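Local coordinates for Sodium/calcium exchanger membrane region domain-containing protein (Archaeoglobus fulgidus, PDB 4KPP) that probably exchanges protons for calcium ions across the membrane, as a member of the sodium/calcium exchanger family of transporters, at residues D82-W87 with S223-S228; I330-K335 with K380-S385. All blocks are in the same frame, centred on the assembly; numbering follows the deposited sequence.

The two contacts lie on opposite sides of the chain's centre, their own centres 37 Å apart and their nearest atoms about 21 Å from each other, and they share no helix. Contact 1 comes first along the chain and joins helix 76-91 to helix 224-237, that is, one sodium/calcium exchanger family region to the other. It closes before contact 2 opens, where the C-terminal part of helix 311-331 and the turn around residues 331-334 meet helix 379-393. The pair illustrates how a largely helical transporter combines two kinds of contact: helix-on-helix packing between its family regions, well away from the calcium site, and a loop that binds a calcium ion while leaning on a later helix.

Contact 1 of 2, residues D82-W87 with S223-S228; sequences DGYFAW and SVEAFS
Tyr84 lays its ring against the backbone and side chain of Glu225 where two helices of the exchanger fold, 76-91 and 224-237, cross almost at right angles, their short segments 9.8 Å apart at the axes with a signed crossing angle of -82°. The contact shows how one aromatic side chain can bridge such a crossing. With CG anti to the backbone N (chi1 169°), the ring reaches outward to helix 224-237, and Glu225 CA sits over one face in a CH-pi contact, 4.1 Å from the ring centroid. The Glu225 side chain then runs extended past the ring, its CG 3.5 Å from Tyr84 CE1, and the carboxylate plane is turned 35° from the ring plane. One helical turn on, Ser228 approaches the same tyrosine obliquely, with CB 3.6 Å from Tyr84 CD2. Phe85 adds a second aromatic neighbour, its CE1 lying 4.0 Å from Ser228 CB, while the Phe85 side chain also touches Tyr96 and Asn103 of helix 96-127. Ser228 CB makes the closer approach to the tyrosine ring, while its OG turns back to its own helix and donates to Val224 O at 2.6 Å, reaching that oxygen from the face opposite to Ser228 N.

Contact 2 of 2, residues I330-K335 with K380-S385; sequences ILLDLK and KEIVES. With CA (calcium ion), chain D.
Leu332 and Glu381 bring the two backbones closest, with their CA atoms 5.8 Å apart, where the chain leaving helix 311-331 passes helix 379-393. The first segment folds into a type I beta turn from Leu331 to Leu334, closed by Leu334 N donating to Leu331 O, whereas 380-385 is helical throughout. Leu332 turns its forked end to the helix: CD1 lies 3.7 Å from Ile382 CG1, and both methyls meet that atom from one side. Leu375 of helix 357-377 touches both side chains. Glu381, bent at chi2 (-65°), brings OE1 within 3.3 Å of Leu332 O, two acceptors with no bond between them, and OE1 forms a salt bridge with Arg139. A water between the backbones lies 2.9 Å from Leu332 O and 3.0 Å from Glu381 O and can donate to either, though it has more acceptors in reach than protons. On the calcium side of the turn, Asp333 grips the ion through both carboxylate oxygens, OD1 at 2.4 Å and OD2 at 2.7 Å, beside the carbonyl oxygens of Ile330 and Lys335. Glu340 also binds the metal. Asp333 OD1 accepts a bond from Lys335 N as well, approached from above the carboxylate plane, which makes an Asx turn. The chemistry thus divides by side: the turn offers oxygens to calcium, while Leu332 packs on the later helix, and Arg139 probably offsets the charge of Glu381 and eases its closeness to Leu332 O.

Contact 1 of 2, residues D82-W87 with S223-S228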
loop_
_atom_site.group_PDB
_atom_site.type_symbol
_atom_site.label_atom_id
_atom_site.label_comp_id
_atom_site.label_asym_id
_atom_site.label_seq_id
_atom_site.Cartn_x
_atom_site.Cartn_y
_atom_site.Cartn_z
ATOM N N ASP A 82 8.266 3.703 5.733
ATOM C CA ASP A 82 8.283 5.046 5.167
ATOM C C ASP A 82 8.238 6.082 6.283
ATOM O O ASP A 82 8.839 7.151 6.177
ATOM C CB ASP A 82 7.106 5.250 4.216
ATOM C CG ASP A 82 7.356 6.360 3.215
ATOM O OD1 ASP A 82 8.417 7.017 3.297
ATOM O OD2 ASP A 82 6.485 6.580 2.346
ATOM N N GLY A 83 7.522 5.750 7.353
ATOM C CA GLY A 83 7.454 6.602 8.524
ATOM C C GLY A 83 8.809 6.764 9.184
ATOM O O GLY A 83 9.140 7.846 9.671
ATOM N N TYR A 84 9.593 5.689 9.203
ATOM C CA TYR A 84 10.938 5.748 9.766
ATOM C C TYR A 84 11.814 6.713 8.981
ATOM O O TYR A 84 12.546 7.508 9.561
ATOM C CB TYR A 84 11.592 4.360 9.799
ATOM C CG TYR A 84 13.070 4.414 10.132
ATOM C CD1 TYR A 84 13.500 4.563 11.445
ATOM C CD2 TYR A 84 14.035 4.330 9.134
ATOM C CE1 TYR A 84 14.847 4.624 11.755
ATOM C CE2 TYR A 84 15.383 4.391 9.436
ATOM C CZ TYR A 84 15.781 4.537 10.747
ATOM O OH TYR A 84 17.120 4.598 11.053
ATOM N N PHE A 85 11.743 6.619 7.658
ATOM C CA PHE A 85 12.482 7.515 6.773
ATOM C C PHE A 85 12.083 8.972 6.992
ATOM O O PHE A 85 12.929 9.862 6.997
ATOM C CB PHE A 85 12.232 7.142 5.311
ATOM C CG PHE A 85 12.910 5.877 4.881
ATOM C CD1 PHE A 85 14.163 5.553 5.365
ATOM C CD2 PHE A 85 12.296 5.016 3.989
ATOM C CE1 PHE A 85 14.793 4.399 4.970
ATOM C CE2 PHE A 85 12.922 3.852 3.588
ATOM C CZ PHE A 85 14.172 3.544 4.081
ATOM N N ALA A 86 10.788 9.214 7.159
ATOM C CA ALA A 86 10.305 10.567 7.406
ATOM C C ALA A 86 10.748 11.075 8.780
ATOM O O ALA A 86 11.057 12.256 8.939
ATOM C CB ALA A 86 8.788 10.636 7.257
ATOM N N TRP A 87 10.782 10.183 9.768
ATOM C CA TRP A 87 11.240 10.556 11.103
ATOM C C TRP A 87 12.707 10.967 11.082
ATOM O O TRP A 87 13.079 12.006 11.632
ATOM C CB TRP A 87 11.028 9.422 12.112
ATOM C CG TRP A 87 11.427 9.809 13.513
ATOM C CD1 TRP A 87 12.675 9.725 14.067
ATOM C CD2 TRP A 87 10.578 10.356 14.529
ATOM N NE1 TRP A 87 12.653 10.180 15.362
ATOM C CE2 TRP A 87 11.377 10.572 15.671
ATOM C CE3 TRP A 87 9.219 10.680 14.586
ATOM C CZ2 TRP A 87 10.860 11.099 16.855
ATOM C CZ3 TRP A 87 8.709 11.201 15.762
ATOM C CH2 TRP A 87 9.527 11.407 16.879
ATOM N N SER A 223 11.385 -3.553 14.548
ATOM C CA SER A 223 12.073 -4.159 13.412
ATOM C C SER A 223 12.412 -3.193 12.268
ATOM O O SER A 223 13.402 -3.390 11.562
ATOM C CB SER A 223 11.249 -5.329 12.865
ATOM O OG SER A 223 11.064 -6.328 13.854
ATOM N N VAL A 224 11.596 -2.160 12.081
ATOM C CA VAL A 224 11.728 -1.306 10.897
ATOM C C VAL A 224 13.049 -0.550 10.792
ATOM O O VAL A 224 13.599 -0.421 9.703
ATOM C CB VAL A 224 10.560 -0.305 10.749
ATOM C CG1 VAL A 224 9.332 -1.008 10.191
ATOM C CG2 VAL A 224 10.260 0.383 12.079
ATOM N N GLU A 225 13.548 -0.047 11.914
ATOM C CA GLU A 225 14.816 0.674 11.912
ATOM C C GLU A 225 15.953 -0.235 11.463
ATOM O O GLU A 225 16.721 0.116 10.573
ATOM C CB GLU A 225 15.118 1.255 13.293
ATOM C CG GLU A 225 16.478 1.933 13.392
ATOM C CD GLU A 225 16.732 2.547 14.757
ATOM O OE1 GLU A 225 15.954 2.269 15.694
ATOM O OE2 GLU A 225 17.711 3.310 14.892
ATOM N N ALA A 226 16.050 -1.407 12.079
ATOM C CA ALA A 226 17.104 -2.350 11.734
ATOM C C ALA A 226 16.963 -2.819 10.291
ATOM O O ALA A 226 17.955 -2.970 9.580
ATOM C CB ALA A 226 17.091 -3.529 12.681
ATOM N N PHE A 227 15.727 -3.048 9.859
ATOM C CA PHE A 227 15.487 -3.454 8.482
ATOM C C PHE A 227 15.857 -2.344 7.497
ATOM O O PHE A 227 16.458 -2.612 6.459
ATOM C CB PHE A 227 14.034 -3.894 8.282
ATOM C CG PHE A 227 13.685 -4.183 6.849
ATOM C CD1 PHE A 227 14.173 -5.316 6.218
ATOM C CD2 PHE A 227 12.881 -3.312 6.128
ATOM C CE1 PHE A 227 13.858 -5.581 4.890
ATOM C CE2 PHE A 227 12.564 -3.567 4.805
ATOM C CZ PHE A 227 13.052 -4.703 4.184
ATOM N N SER A 228 15.503 -1.104 7.830
ATOM C CA SER A 228 15.766 0.035 6.949
ATOM C C SER A 228 17.253 0.377 6.905
ATOM O O SER A 228 17.817 0.588 5.830
ATOM C CB SER A 228 14.964 1.268 7.383
ATOM O OG SER A 228 13.578 0.980 7.483
#

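Contact 2 of 2, residues I330-K335 with K380-S385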
loop_
_atom_site.group_PDB
_atom_site.type_symbol
_atom_site.label_atom_id
_atom_site.label_comp_id
_atom_site.label_asym_id
_atom_site.label_seq_id
_atom_site.Cartn_x
_atom_site.Cartn_y
_atom_site.Cartn_z
ATOM N N ILE A 330 -8.118 3.506 -16.569
ATOM C CA ILE A 330 -8.297 2.081 -16.830
ATOM C C ILE A 330 -9.444 1.498 -16.010
ATOM O O ILE A 330 -10.187 0.644 -16.487
ATOM C CB ILE A 330 -6.988 1.302 -16.546
ATOM C CG1 ILE A 330 -5.990 1.515 -17.684
ATOM C CG2 ILE A 330 -7.253 -0.184 -16.349
ATOM C CD1 ILE A 330 -4.688 0.768 -17.497
ATOM N N LEU A 331 -9.596 1.974 -14.778
ATOM C CA LEU A 331 -10.638 1.471 -13.889
ATOM C C LEU A 331 -12.044 1.954 -14.251
ATOM O O LEU A 331 -13.035 1.409 -13.765
ATOM C CB LEU A 331 -10.329 1.863 -12.443
ATOM C CG LEU A 331 -9.002 1.381 -11.860
ATOM C CD1 LEU A 331 -8.840 1.876 -10.432
ATOM C CD2 LEU A 331 -8.888 -0.137 -11.929
ATOM N N LEU A 332 -12.128 2.979 -15.095
ATOM C CA LEU A 332 -13.406 3.628 -15.395
ATOM C C LEU A 332 -14.476 2.707 -15.998
ATOM O O LEU A 332 -15.666 2.871 -15.722
ATOM C CB LEU A 332 -13.195 4.855 -16.286
ATOM C CG LEU A 332 -12.646 6.109 -15.601
ATOM C CD1 LEU A 332 -12.338 7.179 -16.633
ATOM C CD2 LEU A 332 -13.625 6.634 -14.557
ATOM N N ASP A 333 -14.058 1.743 -16.812
ATOM C CA ASP A 333 -15.001 0.808 -17.424
ATOM C C ASP A 333 -15.346 -0.354 -16.485
ATOM O O ASP A 333 -16.044 -1.291 -16.875
ATOM C CB ASP A 333 -14.469 0.290 -18.768
ATOM C CG ASP A 333 -13.069 -0.281 -18.663
ATOM O OD1 ASP A 333 -12.516 -0.291 -17.543
ATOM O OD2 ASP A 333 -12.529 -0.730 -19.699
ATOM N N LEU A 334 -14.869 -0.268 -15.244
ATOM C CA LEU A 334 -15.069 -1.310 -14.232
ATOM C C LEU A 334 -14.574 -2.678 -14.699
ATOM O O LEU A 334 -15.121 -3.713 -14.317
ATOM C CB LEU A 334 -16.538 -1.388 -13.792
ATOM C CG LEU A 334 -17.070 -0.178 -13.019
ATOM C CD1 LEU A 334 -18.502 -0.401 -12.562
ATOM C CD2 LEU A 334 -16.167 0.122 -11.834
ATOM N N LYS A 335 -13.533 -2.667 -15.527
ATOM C CA LYS A 335 -12.932 -3.892 -16.037
ATOM C C LYS A 335 -11.429 -3.720 -16.233
ATOM O O LYS A 335 -10.961 -2.638 -16.586
ATOM C CB LYS A 335 -13.585 -4.294 -17.361
ATOM N N LYS A 380 -18.782 9.650 -19.227
ATOM C CA LYS A 380 -19.997 9.295 -18.505
ATOM C C LYS A 380 -19.655 8.484 -17.259
ATOM O O LYS A 380 -20.362 8.549 -16.251
ATOM C CB LYS A 380 -20.956 8.511 -19.404
ATOM N N GLU A 381 -18.567 7.725 -17.334
ATOM C CA GLU A 381 -18.128 6.899 -16.214
ATOM C C GLU A 381 -17.562 7.756 -15.088
ATOM O O GLU A 381 -17.662 7.397 -13.915
ATOM C CB GLU A 381 -17.099 5.862 -16.676
ATOM C CG GLU A 381 -17.600 4.956 -17.796
ATOM C CD GLU A 381 -18.744 4.070 -17.356
ATOM O OE1 GLU A 381 -18.826 3.770 -16.148
ATOM O OE2 GLU A 381 -19.563 3.674 -18.213
ATOM N N ILE A 382 -16.968 8.887 -15.453
ATOM C CA ILE A 382 -16.464 9.838 -14.470
ATOM C C ILE A 382 -17.636 10.543 -13.800
ATOM O O ILE A 382 -17.637 10.743 -12.587
ATOM C CB ILE A 382 -15.516 10.870 -15.112
ATOM C CG1 ILE A 382 -14.347 10.156 -15.793
ATOM C CG2 ILE A 382 -15.006 11.860 -14.068
ATOM C CD1 ILE A 382 -13.420 11.080 -16.546
ATOM N N VAL A 383 -18.634 10.907 -14.597
ATOM C CA VAL A 383 -19.872 11.478 -14.079
ATOM C C VAL A 383 -20.563 10.483 -13.153
ATOM O O VAL A 383 -21.055 10.852 -12.085
ATOM C CB VAL A 383 -20.838 11.874 -15.222
ATOM C CG1 VAL A 383 -22.239 12.134 -14.683
ATOM C CG2 VAL A 383 -20.313 13.089 -15.970
ATOM N N GLU A 384 -20.588 9.218 -13.561
ATOM C CA GLU A 384 -21.181 8.167 -12.739
ATOM C C GLU A 384 -20.472 8.015 -11.396
ATOM O O GLU A 384 -21.120 7.876 -10.354
ATOM C CB GLU A 384 -21.194 6.837 -13.491
ATOM C CG GLU A 384 -22.512 6.561 -14.182
ATOM C CD GLU A 384 -23.673 6.585 -13.212
ATOM O OE1 GLU A 384 -23.583 5.905 -12.168
ATOM O OE2 GLU A 384 -24.665 7.294 -13.484
ATOM N N SER A 385 -19.143 8.052 -11.434
ATOM C CA SER A 385 -18.321 7.994 -10.231
ATOM C C SER A 385 -18.625 9.165 -9.301
ATOM O O SER A 385 -18.534 9.045 -8.078
ATOM C CB SER A 385 -16.839 7.999 -10.608
ATOM O OG SER A 385 -16.027 8.224 -9.470
HETATM CA CA CA D . -10.400 -1.277 -18.150
HETATM O O HOH W 1 -16.992 4.434 -13.676
#